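Local structure of peptidoglycan D,D-transpeptidase PbpA (Mycobacterium tuberculosis, 3UN7) at residues A412-F417 and I449-I454; G434-R437 and G443-A446; T181-S186 and L430-A435. The protein probably catalyses the cross-linking of peptidoglycan in the cell wall and takes part in regulating cell length, and binds penicillin. All coordinates share one frame; numbering follows the deposited sequence.

Contact 1 of 3, residues A412-F417 and I449-I454; sequences AWYIAF and IGRAVI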
loop_
_atom_site.group_PDB
_atom_site.type_symbol
_atom_site.label_atom_id
_atom_site.label_comp_id
_atom_site.label_asym_id
_atom_site.label_seq_id
_atom_site.Cartn_x
_atom_site.Cartn_y
_atom_site.Cartn_z
ATOM N N ALA A 412 -3.985 -11.254 -6.090
ATOM C CA ALA A 412 -2.565 -11.584 -6.154
ATOM C C ALA A 412 -1.817 -10.459 -5.477
ATOM O O ALA A 412 -2.011 -9.296 -5.826
ATOM C CB ALA A 412 -2.116 -11.725 -7.585
ATOM N N TRP A 413 -0.978 -10.819 -4.510
ATOM C CA TRP A 413 -0.199 -9.875 -3.736
ATOM C C TRP A 413 1.282 -10.126 -3.964
ATOM O O TRP A 413 1.704 -11.273 -4.132
ATOM C CB TRP A 413 -0.420 -10.105 -2.250
ATOM C CG TRP A 413 -1.663 -9.563 -1.604
ATOM C CD1 TRP A 413 -2.802 -10.258 -1.316
ATOM C CD2 TRP A 413 -1.846 -8.244 -1.058
ATOM N NE1 TRP A 413 -3.706 -9.444 -0.663
ATOM C CE2 TRP A 413 -3.133 -8.208 -0.477
ATOM C CE3 TRP A 413 -1.047 -7.088 -1.019
ATOM C CZ2 TRP A 413 -3.656 -7.051 0.132
ATOM C CZ3 TRP A 413 -1.567 -5.923 -0.402
ATOM C CH2 TRP A 413 -2.856 -5.922 0.164
ATOM N N TYR A 414 2.066 -9.051 -3.909
ATOM C CA TYR A 414 3.523 -9.135 -3.813
ATOM C C TYR A 414 3.937 -8.061 -2.827
ATOM O O TYR A 414 3.576 -6.905 -2.991
ATOM C CB TYR A 414 4.150 -8.842 -5.167
ATOM C CG TYR A 414 5.670 -8.928 -5.269
ATOM C CD1 TYR A 414 6.324 -10.164 -5.321
ATOM C CD2 TYR A 414 6.440 -7.769 -5.391
ATOM C CE1 TYR A 414 7.711 -10.240 -5.468
ATOM C CE2 TYR A 414 7.807 -7.825 -5.535
ATOM C CZ TYR A 414 8.440 -9.054 -5.557
ATOM O OH TYR A 414 9.796 -9.074 -5.710
ATOM N N ILE A 415 4.667 -8.441 -1.784
ATOM C CA ILE A 415 5.277 -7.459 -0.895
ATOM C C ILE A 415 6.784 -7.693 -0.882
ATOM O O ILE A 415 7.229 -8.838 -0.957
ATOM C CB ILE A 415 4.660 -7.445 0.532
ATOM C CG1 ILE A 415 4.821 -8.797 1.245
ATOM C CG2 ILE A 415 3.166 -7.070 0.461
ATOM C CD1 ILE A 415 4.538 -8.720 2.756
ATOM N N ALA A 416 7.564 -6.612 -0.827
ATOM C CA ALA A 416 9.002 -6.755 -1.064
ATOM C C ALA A 416 9.802 -5.563 -0.607
ATOM O O ALA A 416 9.257 -4.488 -0.380
ATOM C CB ALA A 416 9.276 -7.035 -2.554
ATOM N N PHE A 417 11.098 -5.780 -0.432
ATOM C CA PHE A 417 12.033 -4.689 -0.212
ATOM C C PHE A 417 13.393 -5.004 -0.822
ATOM O O PHE A 417 13.707 -6.160 -1.087
ATOM C CB PHE A 417 12.108 -4.291 1.272
ATOM C CG PHE A 417 12.551 -5.384 2.191
ATOM C CD1 PHE A 417 13.901 -5.537 2.504
ATOM C CD2 PHE A 417 11.614 -6.234 2.798
ATOM C CE1 PHE A 417 14.315 -6.537 3.392
ATOM C CE2 PHE A 417 12.023 -7.229 3.686
ATOM C CZ PHE A 417 13.376 -7.379 3.984
ATOM N N ILE A 449 5.305 -6.515 -11.465
ATOM C CA ILE A 449 4.848 -5.143 -11.168
ATOM C C ILE A 449 5.657 -4.574 -10.005
ATOM O O ILE A 449 6.111 -3.428 -10.056
ATOM C CB ILE A 449 3.328 -5.099 -10.852
ATOM C CG1 ILE A 449 2.524 -5.505 -12.094
ATOM C CG2 ILE A 449 2.907 -3.686 -10.369
ATOM C CD1 ILE A 449 1.047 -5.824 -11.873
ATOM N N GLY A 450 5.835 -5.385 -8.961
ATOM C CA GLY A 450 6.656 -5.008 -7.804
ATOM C C GLY A 450 8.104 -4.760 -8.187
ATOM O O GLY A 450 8.695 -3.778 -7.756
ATOM N N ARG A 451 8.665 -5.640 -9.014
ATOM C CA ARG A 451 10.047 -5.517 -9.449
ATOM C C ARG A 451 10.277 -4.302 -10.342
ATOM O O ARG A 451 11.312 -3.656 -10.213
ATOM C CB ARG A 451 10.550 -6.806 -10.108
ATOM C CG ARG A 451 10.502 -7.999 -9.168
ATOM C CD ARG A 451 11.269 -9.195 -9.719
ATOM N NE ARG A 451 11.043 -10.329 -8.838
ATOM C CZ ARG A 451 10.198 -11.318 -9.096
ATOM N NH1 ARG A 451 9.530 -11.343 -10.248
ATOM N NH2 ARG A 451 10.034 -12.291 -8.206
ATOM N N ALA A 452 9.315 -3.974 -11.215
ATOM C CA ALA A 452 9.426 -2.744 -12.041
ATOM C C ALA A 452 9.436 -1.496 -11.160
ATOM O O ALA A 452 10.069 -0.484 -11.487
ATOM C CB ALA A 452 8.272 -2.651 -13.039
ATOM N N VAL A 453 8.696 -1.559 -10.055
ATOM C CA VAL A 453 8.604 -0.437 -9.123
ATOM C C VAL A 453 9.916 -0.284 -8.356
ATOM O O VAL A 453 10.440 0.834 -8.220
ATOM C CB VAL A 453 7.385 -0.584 -8.174
ATOM C CG1 VAL A 453 7.413 0.454 -7.093
ATOM C CG2 VAL A 453 6.102 -0.455 -8.968
ATOM N N ILE A 454 10.447 -1.409 -7.877
ATOM C CA ILE A 454 11.754 -1.447 -7.225
ATOM C C ILE A 454 12.864 -0.958 -8.165
ATOM O O ILE A 454 13.716 -0.160 -7.765
ATOM C CB ILE A 454 12.076 -2.864 -6.679
ATOM C CG1 ILE A 454 11.118 -3.196 -5.539
ATOM C CG2 ILE A 454 13.541 -2.936 -6.214
ATOM C CD1 ILE A 454 11.053 -4.688 -5.142
#
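Tyr414 reaches from its strand to the helix with CG anti to the backbone N (chi1 -178°), and Gly450 and Arg451 both approach its ring from the same side. Ring carbon CD2 lies 3.7 Å from Gly450 CA, and CE2 is 3.8 Å from that same CA. The approach is oblique, and the absence of a side chain at Gly450 leaves room for it. Arg451 runs across the far end of the ring at about a right angle, its chain extended from CG to NE. The guanidinium is turned 69° from the ring, with Tyr414 CE1 over one guanidinium face, 4.1 Å from Arg451 NH2. Tyr414 OH stands 3.6 Å from Arg451 NE, but Glu378 helps hold both: its OE1 hydrogen-bonds the hydroxyl and its OE2 forms a salt bridge with Arg451 NE. Further along, Ala416 CB meets the Ile454 CD1 tip at 3.9 Å. All the touching residues are buried. Strand 411-418 pairs with strands 393-399 and 425-431 in the five-stranded antiparallel transpeptidase sheet; helix 446-458 covers one face, the axes of segments 412-417 and 449-454 lying 30° apart, while helix 317-328 covers the other through Ile415 and Phe417.

Contact 2 of 3, residues G434-R437 and G443-A446; sequences GADR and GALA
Asp436 and Leu445 face each other's segments with first torsions that lie off the staggered positions: chi1 is -141° for Asp436 and -134° for Leu445. The aspartate rotation sends its two oxygens to different tasks. OD1 turns across the gap and comes to 3.3 Å from Ala444 CB, while Ala444 N stays 3.8 Å from OD1, too far for a hydrogen bond. OD2 turns back on its own chain and accepts hydrogen bonds from the backbone N-H groups of Leu438 and Ser439, the first of these closing an Asx turn. Two bonds to one oxygen should fix the rotation of the carboxylate, and they are consistent with OD1 being held beside the methyl without a polar partner across this contact. Asp436 CB passes 4.1 Å from Gly443 N, whose own partner is Thr441 OG1. A backbone hydrogen bond between Asp436 and Gly442 also joins the two limbs.

Leu445 lays CD2 at 3.7 Å and CB at 3.8 Å from Gly434 O, packing its apolar branch against a backbone carbonyl. Both residues with these off-staggered torsions also touch a crystal neighbour, so the lattice may contribute to their conformations.

Both segments belong to the loop that leaves strand 425-431 and enters helix 446-458, probably the beta5-alpha11 loop implicated in active-site dynamics of the acylated enzyme. Its first limb pairs by backbone with Pro410, just ahead of strand 411-418; its second sets Ala446 on Ala412 and Tyr414 of that strand, and Leu445 on Tyr126.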
loop_
_atom_site.group_PDB
_atom_site.type_symbol
_atom_site.label_atom_id
_atom_site.label_comp_id
_atom_site.label_asym_id
_atom_site.label_seq_id
_atom_site.Cartn_x
_atom_site.Cartn_y
_atom_site.Cartn_z
ATOM N N GLY A 434 -6.249 -11.209 -9.550
ATOM C CA GLY A 434 -5.068 -11.398 -10.391
ATOM C C GLY A 434 -4.417 -12.760 -10.200
ATOM O O GLY A 434 -3.419 -13.074 -10.867
ATOM N N ALA A 435 -4.978 -13.563 -9.295
ATOM C CA ALA A 435 -4.426 -14.881 -9.001
ATOM C C ALA A 435 -4.312 -15.826 -10.198
ATOM O O ALA A 435 -5.176 -15.882 -11.075
ATOM C CB ALA A 435 -5.167 -15.562 -7.863
ATOM N N ASP A 436 -3.210 -16.566 -10.134
ATOM C CA ASP A 436 -2.671 -17.564 -11.047
ATOM C C ASP A 436 -3.233 -18.947 -10.712
ATOM O O ASP A 436 -3.667 -19.172 -9.583
ATOM C CB ASP A 436 -1.192 -17.617 -10.656
ATOM C CG ASP A 436 -0.282 -17.752 -11.789
ATOM O OD1 ASP A 436 0.439 -16.754 -12.022
ATOM O OD2 ASP A 436 -0.245 -18.841 -12.402
ATOM N N ARG A 437 -3.194 -19.888 -11.657
ATOM C CA ARG A 437 -3.453 -21.300 -11.316
ATOM C C ARG A 437 -2.265 -22.242 -11.605
ATOM O O ARG A 437 -2.340 -23.451 -11.347
ATOM C CB ARG A 437 -4.732 -21.812 -11.995
ATOM C CG ARG A 437 -6.052 -21.358 -11.351
ATOM C CD ARG A 437 -7.184 -21.495 -12.373
ATOM N NE ARG A 437 -8.530 -21.575 -11.793
ATOM C CZ ARG A 437 -9.023 -22.627 -11.134
ATOM N NH1 ARG A 437 -10.268 -22.591 -10.668
ATOM N NH2 ARG A 437 -8.287 -23.714 -10.922
ATOM N N GLY A 443 0.427 -16.089 -7.269
ATOM C CA GLY A 443 0.396 -14.632 -7.186
ATOM C C GLY A 443 1.360 -13.986 -8.152
ATOM O O GLY A 443 1.665 -12.803 -8.037
ATOM N N ALA A 444 1.807 -14.760 -9.132
ATOM C CA ALA A 444 2.897 -14.362 -10.027
ATOM C C ALA A 444 2.709 -13.069 -10.809
ATOM O O ALA A 444 3.683 -12.378 -11.058
ATOM C CB ALA A 444 3.255 -15.501 -10.974
ATOM N N LEU A 445 1.481 -12.761 -11.228
ATOM C CA LEU A 445 1.195 -11.528 -11.977
ATOM C C LEU A 445 1.580 -10.258 -11.205
ATOM O O LEU A 445 1.959 -9.252 -11.805
ATOM C CB LEU A 445 -0.295 -11.461 -12.326
ATOM C CG LEU A 445 -0.720 -11.084 -13.745
ATOM C CD1 LEU A 445 0.115 -11.806 -14.796
ATOM C CD2 LEU A 445 -2.202 -11.374 -13.950
ATOM N N ALA A 446 1.469 -10.322 -9.878
ATOM C CA ALA A 446 1.794 -9.198 -8.996
ATOM C C ALA A 446 3.296 -8.958 -8.908
ATOM O O ALA A 446 3.730 -7.822 -8.735
ATOM C CB ALA A 446 1.196 -9.427 -7.610
#

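Contact 3 of 3, residues T181-S186 and L430-A435; sequences TNRAIS and LVENGA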
loop_
_atom_site.group_PDB
_atom_site.type_symbol
_atom_site.label_atom_id
_atom_site.label_comp_id
_atom_site.label_asym_id
_atom_site.label_seq_id
_atom_site.Cartn_x
_atom_site.Cartn_y
_atom_site.Cartn_z
ATOM N N THR A 181 -12.248 5.414 -5.717
ATOM C CA THR A 181 -11.653 4.793 -4.534
ATOM C C THR A 181 -10.117 4.838 -4.611
ATOM O O THR A 181 -9.514 4.490 -5.644
ATOM C CB THR A 181 -12.189 3.355 -4.318
ATOM O OG1 THR A 181 -13.621 3.399 -4.251
ATOM C CG2 THR A 181 -11.671 2.750 -3.010
ATOM N N ASN A 182 -9.489 5.311 -3.533
ATOM C CA ASN A 182 -8.048 5.205 -3.418
ATOM C C ASN A 182 -7.785 3.857 -2.760
ATOM O O ASN A 182 -7.796 3.736 -1.538
ATOM C CB ASN A 182 -7.454 6.360 -2.595
ATOM C CG ASN A 182 -5.953 6.271 -2.490
ATOM O OD1 ASN A 182 -5.372 5.218 -2.755
ATOM N ND2 ASN A 182 -5.307 7.372 -2.102
ATOM N N ARG A 183 -7.584 2.843 -3.600
ATOM C CA ARG A 183 -7.425 1.462 -3.154
ATOM C C ARG A 183 -6.189 1.241 -2.278
ATOM O O ARG A 183 -6.153 0.294 -1.497
ATOM C CB ARG A 183 -7.383 0.521 -4.366
ATOM C CG ARG A 183 -8.743 0.348 -5.014
ATOM C CD ARG A 183 -8.729 -0.498 -6.300
ATOM N NE ARG A 183 -10.070 -1.041 -6.537
ATOM C CZ ARG A 183 -11.086 -0.376 -7.084
ATOM N NH1 ARG A 183 -12.261 -0.987 -7.203
ATOM N NH2 ARG A 183 -10.947 0.890 -7.506
ATOM N N ALA A 184 -5.184 2.100 -2.418
ATOM C CA ALA A 184 -3.934 1.958 -1.668
ATOM C C ALA A 184 -4.115 2.164 -0.159
ATOM O O ALA A 184 -3.390 1.567 0.638
ATOM C CB ALA A 184 -2.904 2.930 -2.190
ATOM N N ILE A 185 -5.069 3.017 0.218
ATOM C CA ILE A 185 -5.245 3.420 1.635
ATOM C C ILE A 185 -6.662 3.365 2.181
ATOM O O ILE A 185 -6.841 3.409 3.386
ATOM C CB ILE A 185 -4.716 4.840 1.904
ATOM C CG1 ILE A 185 -5.497 5.905 1.093
ATOM C CG2 ILE A 185 -3.220 4.902 1.631
ATOM C CD1 ILE A 185 -5.184 7.364 1.499
ATOM N N SER A 186 -7.660 3.324 1.301
ATOM C CA SER A 186 -9.076 3.434 1.710
ATOM C C SER A 186 -9.804 2.100 1.715
ATOM O O SER A 186 -10.920 2.012 2.225
ATOM C CB SER A 186 -9.843 4.396 0.791
ATOM O OG SER A 186 -9.384 5.728 0.937
ATOM N N LEU A 430 -1.060 -5.030 -4.945
ATOM C CA LEU A 430 -2.264 -5.842 -4.937
ATOM C C LEU A 430 -2.915 -5.802 -6.315
ATOM O O LEU A 430 -3.254 -4.718 -6.814
ATOM C CB LEU A 430 -3.251 -5.371 -3.860
ATOM C CG LEU A 430 -4.632 -6.000 -4.084
ATOM C CD1 LEU A 430 -4.731 -7.405 -3.480
ATOM C CD2 LEU A 430 -5.677 -5.066 -3.552
ATOM N N VAL A 431 -3.061 -6.982 -6.938
ATOM C CA VAL A 431 -3.812 -7.118 -8.173
ATOM C C VAL A 431 -5.100 -7.857 -7.849
ATOM O O VAL A 431 -5.083 -9.066 -7.565
ATOM C CB VAL A 431 -3.045 -7.919 -9.269
ATOM C CG1 VAL A 431 -3.909 -8.051 -10.499
ATOM C CG2 VAL A 431 -1.717 -7.237 -9.620
ATOM N N GLU A 432 -6.208 -7.123 -7.865
ATOM C CA GLU A 432 -7.516 -7.711 -7.588
ATOM C C GLU A 432 -7.867 -8.755 -8.657
ATOM O O GLU A 432 -7.746 -8.496 -9.860
ATOM C CB GLU A 432 -8.587 -6.621 -7.521
ATOM C CG GLU A 432 -8.378 -5.649 -6.363
ATOM C CD GLU A 432 -9.589 -4.783 -6.087
ATOM O OE1 GLU A 432 -10.729 -5.285 -6.176
ATOM O OE2 GLU A 432 -9.391 -3.597 -5.756
ATOM N N ASN A 433 -8.284 -9.932 -8.193
ATOM C CA ASN A 433 -8.628 -11.068 -9.056
ATOM C C ASN A 433 -7.474 -11.500 -9.970
ATOM O O ASN A 433 -7.696 -12.085 -11.020
ATOM C CB ASN A 433 -9.901 -10.773 -9.864
ATOM C CG ASN A 433 -11.155 -10.738 -8.990
ATOM O OD1 ASN A 433 -11.180 -10.074 -7.966
ATOM N ND2 ASN A 433 -12.195 -11.463 -9.396
ATOM N N GLY A 434 -6.249 -11.209 -9.550
ATOM C CA GLY A 434 -5.068 -11.398 -10.391
ATOM C C GLY A 434 -4.417 -12.760 -10.200
ATOM O O GLY A 434 -3.419 -13.074 -10.867
ATOM N N ALA A 435 -4.978 -13.563 -9.295
ATOM C CA ALA A 435 -4.426 -14.881 -9.001
ATOM C C ALA A 435 -4.312 -15.826 -10.198
ATOM O O ALA A 435 -5.176 -15.882 -11.075
ATOM C CB ALA A 435 -5.167 -15.562 -7.863
#
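Arg183 and Glu432 carry this contact through one salt bridge, and the close approach is confined to a few atoms. Arg183 NE gives its hydrogen to Glu432 OE2 at 2.8 Å, with an N-H...O angle of 144°, so the bond is bent. The oxygen sits at the guanidinium edge, close to its plane, but the donor meets the carboxylate on the syn side while standing 33° out of the carboxylate plane. Arg183 CD, next to the donor, lies 3.2 Å from OE2, whereas NH1 is 4.1 Å from OE2: the grip is single-pronged rather than bidentate. Glu432 starts with CG anti to its carbonyl carbon (chi1 -64°) and then extends, bringing its carboxylate crosswise to the extended arginine.

Away from this pair the interface is thin, with only 85 Å² buried in all. Arg183 is buried, whereas Glu432, on the type II turn from Val431 to Gly434, is partly exposed and gives the contact its solvent side.

The other two arginine nitrogens also bond nearby: NH1 to Ala177 O and NH2 to Ser178 O, while Tyr189 OH bonds to Glu432 OE2. A guanidinium fixed at three nitrogens and a carboxylate oxygen shared by arginine and tyrosine imply a directional polar tie between loop 181-186 and the turn that follows strand 425-431, one that would probably favour an ionised glutamate.

How the contacts relate
Five of the six segments follow one path of chain: strand 411-418, strand 425-431, then the loop into helix 446-458; only 181-186 comes from far earlier in the chain. Contacts 1 and 2 have centres 12 Å apart; contact 3 is 13 Å from each. Contact 3 shares Gly434 and Ala435 with contact 2, and joins contact 1 through the sheet, where Ala412 O lies 2.8 Å from Val431 N, a probable hydrogen bond. Ser193, by similarity the acylated serine, has its side chain about 8 Å from Gly443 and about 10 Å from the Tyr414 side chain, so contacts 1 and 2 lie near the probable active site; contact 3 lies away from it.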